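Local coordinates for protein cytochrome c552 (Thermochromatium tepidum, PDB 5ZE8) that probably carries electrons through a chain of five covalently bound c-type hemes at low redox potential in a thermophilic purple sulfur photosynthetic bacterium, at residues S59-S64 with H270-G275; L74-Q77 with D82-A85; A108-T113 with P119-G124. All coordinates share one frame; numbering follows the deposited sequence.

Contact 1. Residues S59-S64 with H270-G275. With HEC (heme c), chain E.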
loop_
_atom_site.group_PDB
_atom_site.type_symbol
_atom_site.label_atom_id
_atom_site.label_comp_id
_atom_site.label_asym_id
_atom_site.label_seq_id
_atom_site.Cartn_x
_atom_site.Cartn_y
_atom_site.Cartn_z
ATOM N N SER A 59 1.895 11.777 1.114
ATOM C CA SER A 59 1.772 10.330 1.072
ATOM C C SER A 59 0.439 9.807 1.578
ATOM O O SER A 59 -0.215 10.472 2.348
ATOM C CB SER A 59 2.876 9.662 1.925
ATOM O OG SER A 59 2.648 9.788 3.316
ATOM N N MET A 60 0.113 8.579 1.202
ATOM C CA MET A 60 -1.115 7.984 1.774
ATOM C C MET A 60 -1.043 7.743 3.238
ATOM O O MET A 60 -2.073 7.604 3.890
ATOM C CB MET A 60 -1.520 6.732 1.041
ATOM C CG MET A 60 -1.911 6.997 -0.374
ATOM S SD MET A 60 -3.196 8.223 -0.624
ATOM C CE MET A 60 -4.587 7.476 0.271
ATOM N N HIS A 61 0.152 7.660 3.837
ATOM C CA HIS A 61 0.250 7.623 5.303
ATOM C C HIS A 61 -0.368 8.876 5.951
ATOM O O HIS A 61 -1.130 8.775 6.898
ATOM C CB HIS A 61 1.688 7.427 5.776
ATOM C CG HIS A 61 2.244 6.093 5.485
ATOM N ND1 HIS A 61 3.514 5.873 5.000
ATOM C CD2 HIS A 61 1.670 4.875 5.616
ATOM C CE1 HIS A 61 3.644 4.561 4.817
ATOM N NE2 HIS A 61 2.560 3.946 5.193
ATOM N N ALA A 62 -0.020 10.061 5.414
ATOM C CA ALA A 62 -0.647 11.285 5.914
ATOM C C ALA A 62 -2.106 11.410 5.548
ATOM O O ALA A 62 -2.786 12.167 6.237
ATOM C CB ALA A 62 0.022 12.462 5.327
ATOM N N LYS A 63 -2.582 10.692 4.559
ATOM C CA LYS A 63 -3.982 10.708 4.118
ATOM C C LYS A 63 -4.733 9.457 4.455
ATOM O O LYS A 63 -5.656 9.089 3.747
ATOM C CB LYS A 63 -4.037 10.939 2.619
ATOM C CG LYS A 63 -3.255 12.190 2.216
ATOM C CD LYS A 63 -3.114 12.295 0.689
ATOM C CE LYS A 63 -2.100 13.304 0.257
ATOM N NZ LYS A 63 -1.994 13.312 -1.225
ATOM N N SER A 64 -4.363 8.768 5.538
ATOM C CA SER A 64 -4.873 7.386 5.782
ATOM C C SER A 64 -6.198 7.296 6.464
ATOM O O SER A 64 -6.771 6.232 6.487
ATOM C CB SER A 64 -3.799 6.666 6.676
ATOM O OG SER A 64 -3.644 7.247 7.914
ATOM N N HIS A 270 10.618 9.759 2.469
ATOM C CA HIS A 270 9.345 9.411 3.164
ATOM C C HIS A 270 8.100 9.488 2.269
ATOM O O HIS A 270 6.950 9.388 2.757
ATOM C CB HIS A 270 9.181 10.254 4.378
ATOM C CG HIS A 270 9.979 9.823 5.554
ATOM N ND1 HIS A 270 11.376 9.749 5.565
ATOM C CD2 HIS A 270 9.561 9.532 6.816
ATOM C CE1 HIS A 270 11.740 9.453 6.828
ATOM N NE2 HIS A 270 10.658 9.279 7.577
ATOM N N SER A 271 8.237 9.639 0.977
ATOM C CA SER A 271 7.039 9.701 0.085
ATOM C C SER A 271 6.252 8.396 0.110
ATOM O O SER A 271 5.019 8.483 0.061
ATOM C CB SER A 271 7.458 9.956 -1.395
ATOM O OG SER A 271 8.086 11.257 -1.517
ATOM N N MET A 272 6.942 7.245 0.037
ATOM C CA MET A 272 6.311 5.928 0.205
ATOM C C MET A 272 5.066 5.783 -0.674
ATOM O O MET A 272 3.962 5.436 -0.224
ATOM C CB MET A 272 6.029 5.707 1.693
ATOM C CG MET A 272 7.335 5.673 2.479
ATOM S SD MET A 272 7.096 5.091 4.201
ATOM C CE MET A 272 7.803 6.404 5.082
ATOM N N GLY A 273 5.254 6.066 -1.932
ATOM C CA GLY A 273 4.230 5.872 -2.933
ATOM C C GLY A 273 4.083 4.443 -3.437
ATOM O O GLY A 273 5.037 3.666 -3.553
ATOM N N GLY A 274 2.834 4.070 -3.677
ATOM C CA GLY A 274 2.504 2.819 -4.239
ATOM C C GLY A 274 1.455 3.015 -5.325
ATOM O O GLY A 274 1.677 3.654 -6.343
ATOM N N GLY A 275 0.282 2.432 -5.113
ATOM C CA GLY A 275 -0.795 2.431 -6.120
ATOM C C GLY A 275 -1.369 3.780 -6.452
ATOM O O GLY A 275 -2.014 3.906 -7.492
HETATM FE FE HEC E . 2.229 1.924 5.059
HETATM C CHA HEC E . -0.043 2.704 2.637
HETATM C CHB HEC E . 4.625 1.416 2.663
HETATM C CHC HEC E . 4.557 1.500 7.529
HETATM C CHD HEC E . -0.270 1.919 7.459
HETATM N NA HEC E . 2.260 2.051 3.077
HETATM C C1A HEC E . 1.239 2.398 2.207
HETATM C C2A HEC E . 1.680 2.368 0.832
HETATM C C3A HEC E . 2.967 1.944 0.891
HETATM C C4A HEC E . 3.355 1.851 2.272
HETATM C CMA HEC E . 3.932 1.760 -0.282
HETATM C CAA HEC E . 0.838 2.586 -0.373
HETATM C CBA HEC E . 0.832 4.065 -0.751
HETATM C CGA HEC E . -0.103 4.299 -1.942
HETATM O O1A HEC E . -1.298 3.940 -1.925
HETATM O O2A HEC E . 0.293 4.972 -2.939
HETATM N NB HEC E . 4.213 1.511 5.050
HETATM C C1B HEC E . 5.019 1.280 3.993
HETATM C C2B HEC E . 6.325 0.933 4.451
HETATM C C3B HEC E . 6.323 0.952 5.797
HETATM C C4B HEC E . 4.975 1.396 6.186
HETATM C CMB HEC E . 7.483 0.584 3.522
HETATM C CAB HEC E . 7.439 0.774 6.759
HETATM C CBB HEC E . 8.605 1.573 6.460
HETATM N NC HEC E . 2.173 1.773 7.035
HETATM C C1C HEC E . 3.191 1.609 7.881
HETATM C C2C HEC E . 2.785 1.559 9.310
HETATM C C3C HEC E . 1.439 1.659 9.259
HETATM C C4C HEC E . 1.035 1.791 7.874
HETATM C CMC HEC E . 3.703 1.363 10.507
HETATM C CAC HEC E . 0.413 1.612 10.400
HETATM C CBC HEC E . 0.665 2.302 11.595
HETATM N ND HEC E . 0.295 2.223 5.018
HETATM C C1D HEC E . -0.595 2.168 6.086
HETATM C C2D HEC E . -1.947 2.472 5.649
HETATM C C3D HEC E . -1.896 2.717 4.335
HETATM C C4D HEC E . -0.468 2.571 3.947
HETATM C CMD HEC E . -3.099 2.458 6.576
HETATM C CAD HEC E . -3.110 3.034 3.424
HETATM C CBD HEC E . -3.805 4.318 3.770
HETATM C CGD HEC E . -4.923 4.598 2.775
HETATM O O1D HEC E . -4.862 4.278 1.549
HETATM O O2D HEC E . -5.953 5.184 3.231
HETATM O O HOH W 1 4.845 8.348 4.374
HETATM O O HOH W 2 1.787 7.462 -0.821
HETATM O O HOH W 3 2.092 5.872 2.046
#
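Ser59 meets the Ser271 carbonyl and His61 meets Met272 across 59-64 and 270-275. The van der Waals part is small. Ser59 turns its CB onto the backbone carbonyl of Ser271, with CB 3.1 Å from Ser271 O. Met272 crosses the His61 side chain at about a right angle and brings its sulfur to the ring edge. SD lies 3.5 Å from His61 CE1, and the line from SD to the ring centroid runs 82° off the ring normal. This is a Met-aromatic contact made at the edge.

Water does the polar bridging. One water accepts from His61 ND1 at 2.9 Å and donates to both Ser59 OG and His270 O. It sits at the ring edge, in plane, and probably fixes the ring's rotation about the iron bond. A second water accepts from Met60 N and donates to Met272 O. A third lies over one ring face, 3.2 Å above the plane, and also donates to Met272 O. Ser59 OG is further bonded to Trp56 O.

The heme ties both segments to one group. With CG anti to the carbonyl carbon (chi1 -69°), the His61 ring swings toward the heme and NE2 faces the iron at 2.1 Å. Gly274 N donates to heme propionate oxygen O2A at 2.8 Å, bent to 149°. The loop histidines His61 and His270 each pair with a helix-end histidine, His229 and His131, on separate hemes. Closely packed bis-histidine hemes are characteristic of multiheme c-type cytochromes.

Contact 2. Residues L74-Q77 with D82-A85; sequences LFYQ and DPTA. With HEC (heme c), chain C.
Gln77, near the end of helix 70-79, and Asp82, just beyond it, bring their CA atoms to 5.7 Å; a type I beta turn follows from Asp82 to Ala85. The turn is closed by Ala85 N donating to Asp82 O.

Tyr76 and Gln77 make the touch. Tyr76 CG is anti to the backbone N (chi1 -174°), and this carries the ring out to the loop. Ring atom CE1 lies 3.9 Å from Pro83 CA and 4.1 Å from Pro83 CB. The carbonyl carbon of Asp82 meets the ring at its edge. The hydroxyl is held by one water: Tyr76 OH donates to it at 2.7 Å, and the water donates to Asp82 O at 2.8 Å. The water lies at the ring edge, in its plane. Asp82 O thus accepts both this water and the turn bond.

Gln77 bends at chi2 (62°), which brings its amide back over the start of the loop. OE1 rests 3.6 Å from Asp82 CA and 3.8 Å from Pro83 CD. The Gln77 side chain crosses that of Pro83 at about a right angle. These are van der Waals touches. Pro83 also packs on Leu67, and Tyr76 on Ala66.

The helix meets the heme c of chain C next to this contact. Phe75 CD1 comes 3.4 Å from heme methyl CMA, and the backbone N of Tyr76 lies near methyl CMB. The Phe75 ring also meets that of Phe318. The arrangement is a helix C-terminus followed by a type I turn, at the partly exposed border of a heme pocket that Phe75 and Tyr76 help to line.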
loop_
_atom_site.group_PDB
_atom_site.type_symbol
_atom_site.label_atom_id
_atom_site.label_comp_id
_atom_site.label_asym_id
_atom_site.label_seq_id
_atom_site.Cartn_x
_atom_site.Cartn_y
_atom_site.Cartn_z
ATOM N N LEU A 74 -15.229 5.708 2.312
ATOM C CA LEU A 74 -16.505 5.132 1.841
ATOM C C LEU A 74 -16.668 3.785 2.606
ATOM O O LEU A 74 -17.742 3.448 3.153
ATOM C CB LEU A 74 -16.441 4.899 0.318
ATOM C CG LEU A 74 -17.750 4.522 -0.414
ATOM C CD1 LEU A 74 -17.469 4.479 -1.916
ATOM C CD2 LEU A 74 -18.456 3.256 0.014
ATOM N N PHE A 75 -15.622 2.950 2.626
ATOM C CA PHE A 75 -15.697 1.648 3.280
ATOM C C PHE A 75 -15.850 1.836 4.811
ATOM O O PHE A 75 -16.633 1.133 5.458
ATOM C CB PHE A 75 -14.491 0.798 2.980
ATOM C CG PHE A 75 -14.482 0.169 1.630
ATOM C CD1 PHE A 75 -14.162 0.861 0.502
ATOM C CD2 PHE A 75 -14.957 -1.150 1.525
ATOM C CE1 PHE A 75 -14.116 0.238 -0.717
ATOM C CE2 PHE A 75 -14.923 -1.758 0.298
ATOM C CZ PHE A 75 -14.490 -1.073 -0.796
ATOM N N TYR A 76 -15.119 2.795 5.403
ATOM C CA TYR A 76 -15.222 3.088 6.837
ATOM C C TYR A 76 -16.653 3.506 7.225
ATOM O O TYR A 76 -17.202 2.962 8.245
ATOM C CB TYR A 76 -14.182 4.084 7.290
ATOM C CG TYR A 76 -14.124 4.344 8.783
ATOM C CD1 TYR A 76 -15.001 5.238 9.426
ATOM C CD2 TYR A 76 -13.346 3.587 9.563
ATOM C CE1 TYR A 76 -14.970 5.459 10.781
ATOM C CE2 TYR A 76 -13.275 3.812 10.924
ATOM C CZ TYR A 76 -14.046 4.769 11.522
ATOM O OH TYR A 76 -13.984 4.917 12.870
ATOM N N GLN A 77 -17.251 4.331 6.407
ATOM C CA GLN A 77 -18.645 4.759 6.681
ATOM C C GLN A 77 -19.575 3.570 6.625
ATOM O O GLN A 77 -20.504 3.481 7.528
ATOM C CB GLN A 77 -19.059 5.809 5.664
ATOM C CG GLN A 77 -20.431 6.495 5.905
ATOM C CD GLN A 77 -20.567 7.297 7.196
ATOM O OE1 GLN A 77 -19.848 8.276 7.432
ATOM N NE2 GLN A 77 -21.540 6.920 8.003
ATOM N N ASP A 82 -19.664 7.103 11.172
ATOM C CA ASP A 82 -19.149 8.458 10.953
ATOM C C ASP A 82 -17.746 8.628 11.561
ATOM O O ASP A 82 -17.582 8.431 12.759
ATOM C CB ASP A 82 -20.093 9.418 11.636
ATOM C CG ASP A 82 -19.865 10.847 11.323
ATOM O OD1 ASP A 82 -18.722 11.320 11.057
ATOM O OD2 ASP A 82 -20.927 11.588 11.328
ATOM N N PRO A 83 -16.747 9.058 10.777
ATOM C CA PRO A 83 -15.432 9.307 11.381
ATOM C C PRO A 83 -15.339 10.551 12.228
ATOM O O PRO A 83 -14.304 10.761 12.854
ATOM C CB PRO A 83 -14.539 9.520 10.139
ATOM C CG PRO A 83 -15.467 9.925 9.096
ATOM C CD PRO A 83 -16.757 9.282 9.334
ATOM N N THR A 84 -16.428 11.336 12.309
ATOM C CA THR A 84 -16.486 12.515 13.175
ATOM C C THR A 84 -17.299 12.236 14.449
ATOM O O THR A 84 -17.572 13.172 15.183
ATOM C CB THR A 84 -17.115 13.692 12.506
ATOM O OG1 THR A 84 -18.410 13.305 12.095
ATOM C CG2 THR A 84 -16.294 14.114 11.336
ATOM N N ALA A 85 -17.586 10.980 14.729
ATOM C CA ALA A 85 -18.364 10.579 15.918
ATOM C C ALA A 85 -17.487 9.833 16.941
ATOM O O ALA A 85 -16.761 8.913 16.530
ATOM C CB ALA A 85 -19.577 9.790 15.523
HETATM FE FE HEC C . -7.279 -0.725 5.467
HETATM C CHA HEC C . -6.005 0.218 2.405
HETATM C CHB HEC C . -10.397 0.049 4.364
HETATM C CHC HEC C . -8.592 -1.939 8.296
HETATM C CHD HEC C . -4.178 -1.510 6.572
HETATM N NA HEC C . -8.088 -0.058 3.801
HETATM C C1A HEC C . -7.379 0.308 2.613
HETATM C C2A HEC C . -8.296 0.595 1.542
HETATM C C3A HEC C . -9.518 0.523 2.065
HETATM C C4A HEC C . -9.383 0.112 3.427
HETATM C CMA HEC C . -10.829 0.729 1.374
HETATM C CAA HEC C . -7.948 1.071 0.182
HETATM C CBA HEC C . -7.650 2.593 0.281
HETATM C CGA HEC C . -7.224 3.303 -0.964
HETATM O O1A HEC C . -7.053 4.578 -1.025
HETATM O O2A HEC C . -6.995 2.673 -2.047
HETATM N NB HEC C . -9.178 -0.818 6.205
HETATM C C1B HEC C . -10.291 -0.396 5.646
HETATM C C2B HEC C . -11.363 -0.528 6.581
HETATM C C3B HEC C . -10.937 -1.152 7.706
HETATM C C4B HEC C . -9.486 -1.360 7.430
HETATM C CMB HEC C . -12.759 -0.100 6.272
HETATM C CAB HEC C . -11.632 -1.588 8.922
HETATM C CBB HEC C . -12.868 -2.256 8.743
HETATM N NC HEC C . -6.538 -1.576 7.096
HETATM C C1C HEC C . -7.235 -2.109 8.206
HETATM C C2C HEC C . -6.359 -2.694 9.160
HETATM C C3C HEC C . -5.078 -2.512 8.693
HETATM C C4C HEC C . -5.227 -1.806 7.420
HETATM C CMC HEC C . -6.771 -3.288 10.457
HETATM C CAC HEC C . -3.800 -2.922 9.304
HETATM C CBC HEC C . -3.703 -4.302 9.634
HETATM N ND HEC C . -5.492 -0.598 4.696
HETATM C C1D HEC C . -4.308 -0.922 5.276
HETATM C C2D HEC C . -3.190 -0.731 4.388
HETATM C C3D HEC C . -3.690 -0.322 3.224
HETATM C C4D HEC C . -5.143 -0.236 3.414
HETATM C CMD HEC C . -1.769 -1.038 4.722
HETATM C CAD HEC C . -2.911 0.046 1.954
HETATM C CBD HEC C . -2.923 -1.196 1.127
HETATM C CGD HEC C . -2.258 -1.029 -0.241
HETATM O O1D HEC C . -1.594 -0.072 -0.534
HETATM O O2D HEC C . -2.466 -1.913 -1.141
HETATM O O HOH W 4 -15.362 7.026 13.826
#

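Contact 3. Residues A108-T113 with P119-G124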
loop_
_atom_site.group_PDB
_atom_site.type_symbol
_atom_site.label_atom_id
_atom_site.label_comp_id
_atom_site.label_asym_id
_atom_site.label_seq_id
_atom_site.Cartn_x
_atom_site.Cartn_y
_atom_site.Cartn_z
ATOM N N ALA A 108 -6.417 5.334 17.838
ATOM C CA ALA A 108 -6.587 4.050 18.486
ATOM C C ALA A 108 -5.779 4.041 19.796
ATOM O O ALA A 108 -6.242 3.523 20.804
ATOM C CB ALA A 108 -6.100 3.024 17.563
ATOM N N ARG A 109 -4.612 4.695 19.830
ATOM C CA ARG A 109 -3.794 4.704 21.065
ATOM C C ARG A 109 -4.494 5.434 22.217
ATOM O O ARG A 109 -4.303 5.033 23.387
ATOM C CB ARG A 109 -2.449 5.353 20.800
ATOM C CG ARG A 109 -1.476 5.255 21.949
ATOM C CD ARG A 109 -0.162 5.617 21.405
ATOM N NE ARG A 109 0.887 5.593 22.405
ATOM C CZ ARG A 109 2.149 5.745 22.107
ATOM N NH1 ARG A 109 2.524 5.944 20.833
ATOM N NH2 ARG A 109 3.036 5.702 23.146
ATOM N N ASP A 110 -5.358 6.373 21.888
ATOM C CA ASP A 110 -6.137 7.130 22.855
ATOM C C ASP A 110 -7.562 6.590 23.022
ATOM O O ASP A 110 -8.403 7.197 23.742
ATOM C CB ASP A 110 -6.183 8.618 22.405
ATOM C CG ASP A 110 -4.931 9.340 22.703
ATOM O OD1 ASP A 110 -4.052 8.769 23.424
ATOM O OD2 ASP A 110 -4.741 10.454 22.119
ATOM N N GLN A 111 -7.866 5.408 22.448
ATOM C CA GLN A 111 -9.239 4.812 22.532
ATOM C C GLN A 111 -10.325 5.785 22.116
ATOM O O GLN A 111 -11.381 5.894 22.808
ATOM C CB GLN A 111 -9.544 4.211 23.940
ATOM C CG GLN A 111 -10.600 3.079 23.984
ATOM C CD GLN A 111 -10.181 1.753 23.412
ATOM O OE1 GLN A 111 -11.079 0.932 23.071
ATOM N NE2 GLN A 111 -8.909 1.475 23.322
ATOM N N THR A 112 -10.146 6.453 20.990
ATOM C CA THR A 112 -11.170 7.368 20.457
ATOM C C THR A 112 -11.439 7.131 18.983
ATOM O O THR A 112 -10.483 6.749 18.251
ATOM C CB THR A 112 -10.777 8.829 20.680
ATOM O OG1 THR A 112 -11.840 9.700 20.216
ATOM C CG2 THR A 112 -9.520 9.232 19.980
ATOM N N THR A 113 -12.676 7.343 18.574
ATOM C CA THR A 113 -13.113 7.176 17.206
ATOM C C THR A 113 -13.433 8.512 16.547
ATOM O O THR A 113 -13.760 8.531 15.371
ATOM C CB THR A 113 -14.277 6.178 17.022
ATOM O OG1 THR A 113 -15.498 6.741 17.585
ATOM C CG2 THR A 113 -13.980 4.908 17.752
ATOM N N PRO A 119 -5.094 17.078 15.818
ATOM C CA PRO A 119 -4.154 16.762 14.717
ATOM C C PRO A 119 -3.526 15.382 14.837
ATOM O O PRO A 119 -3.155 14.818 13.790
ATOM C CB PRO A 119 -3.083 17.854 14.776
ATOM C CG PRO A 119 -3.582 18.903 15.704
ATOM C CD PRO A 119 -4.725 18.351 16.459
ATOM N N ALA A 120 -3.343 14.871 16.056
ATOM C CA ALA A 120 -2.739 13.549 16.188
ATOM C C ALA A 120 -3.589 12.527 15.459
ATOM O O ALA A 120 -3.092 11.461 15.026
ATOM C CB ALA A 120 -2.647 13.127 17.626
ATOM N N TYR A 121 -4.901 12.729 15.361
ATOM C CA TYR A 121 -5.812 11.813 14.733
ATOM C C TYR A 121 -6.001 12.159 13.245
ATOM O O TYR A 121 -6.028 11.289 12.373
ATOM C CB TYR A 121 -7.185 11.867 15.491
ATOM C CG TYR A 121 -7.074 11.834 16.992
ATOM C CD1 TYR A 121 -6.029 11.183 17.662
ATOM C CD2 TYR A 121 -8.049 12.458 17.767
ATOM C CE1 TYR A 121 -5.952 11.145 19.057
ATOM C CE2 TYR A 121 -7.955 12.426 19.150
ATOM C CZ TYR A 121 -6.946 11.804 19.783
ATOM O OH TYR A 121 -6.823 11.746 21.147
ATOM N N THR A 122 -6.105 13.468 12.915
ATOM C CA THR A 122 -6.334 13.829 11.535
ATOM C C THR A 122 -5.131 13.523 10.624
ATOM O O THR A 122 -5.343 13.278 9.439
ATOM C CB THR A 122 -6.749 15.297 11.293
ATOM O OG1 THR A 122 -5.728 16.158 11.719
ATOM C CG2 THR A 122 -7.986 15.584 12.146
ATOM N N GLU A 123 -3.962 13.491 11.215
ATOM C CA GLU A 123 -2.748 13.237 10.477
ATOM C C GLU A 123 -2.492 11.755 10.220
ATOM O O GLU A 123 -1.459 11.453 9.564
ATOM C CB GLU A 123 -1.543 13.837 11.219
ATOM C CG GLU A 123 -1.615 15.375 11.322
ATOM C CD GLU A 123 -0.525 15.975 12.154
ATOM O OE1 GLU A 123 0.395 15.291 12.639
ATOM O OE2 GLU A 123 -0.523 17.235 12.366
ATOM N N GLY A 124 -3.364 10.852 10.672
ATOM C CA GLY A 124 -3.231 9.472 10.182
ATOM C C GLY A 124 -1.910 8.820 10.677
ATOM O O GLY A 124 -1.582 8.923 11.883
#
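Tyr121 and Asp110 each hold CG anti to the carbonyl carbon, beside the backbone N (chi1 -46° and -78°), and their side chains cross at about a right angle. The phenol hydroxyl then meets the carboxylate. Tyr121 OH donates to Asp110 OD2 at 2.6 Å. OD2 accepts with its anti lone pair, the one away from OD1. OD2 lies at the ring edge, in plane, and the carboxylate plane is turned 82° against the ring. OD2 also takes a salt bridge from Arg39 NE, and OD1 is bonded to His38 NE2. With these partners the carboxylate probably keeps its negative charge.

The backbone of 108-113 sets both partners of the tyrosine. Helix 105-109 ends in a Schellman motif, with Gln111 at positive phi as its C-prime residue. Gln111 N binds Ala108 O at 3.0 Å, and Thr112 N reaches back to Ala107 O. Asp110 and Thr112 come just before and after Gln111, and both point their CB atoms toward Tyr121.

Thr112 makes the apolar half of the contact. Its CG2 sits 3.5 Å above one face of the Tyr121 ring, offset toward the rim. The CH-pi distance from CG2 to the ring centroid is 3.9 Å, and the nearest ring atom is CZ. Thr112 OG1 turns to Glu86 OE2 instead. A leucine in place of Tyr121 would probably leave Asp110 OD2 without its hydroxyl donor and the Thr112 methyl without an aromatic face to rest on. Ala107 of helix 105-109 also touches the tyrosine side chain.

The centre of contact 1, a buried contact, lies about 8 Å from the centre of the chain. The centres of contacts 2 and 3 lie about 20 Å from it, the second partly buried and the third buried. Contact 1 joins loops far apart in sequence, and water and heme carry much of it. The others are local: contact 2 joins helix 70-79 to the turn after it, and contact 3 joins the end of helix 105-109 to helix 119-122. A tyrosine leads in both, but its hydroxyl goes to water in contact 2 and to a carboxylate in contact 3. Thr113 OG1 and Ala85 O, 2.7 Å apart, probably link them. Contact 3 also packs against contact 1, through Gly124 and Ser64.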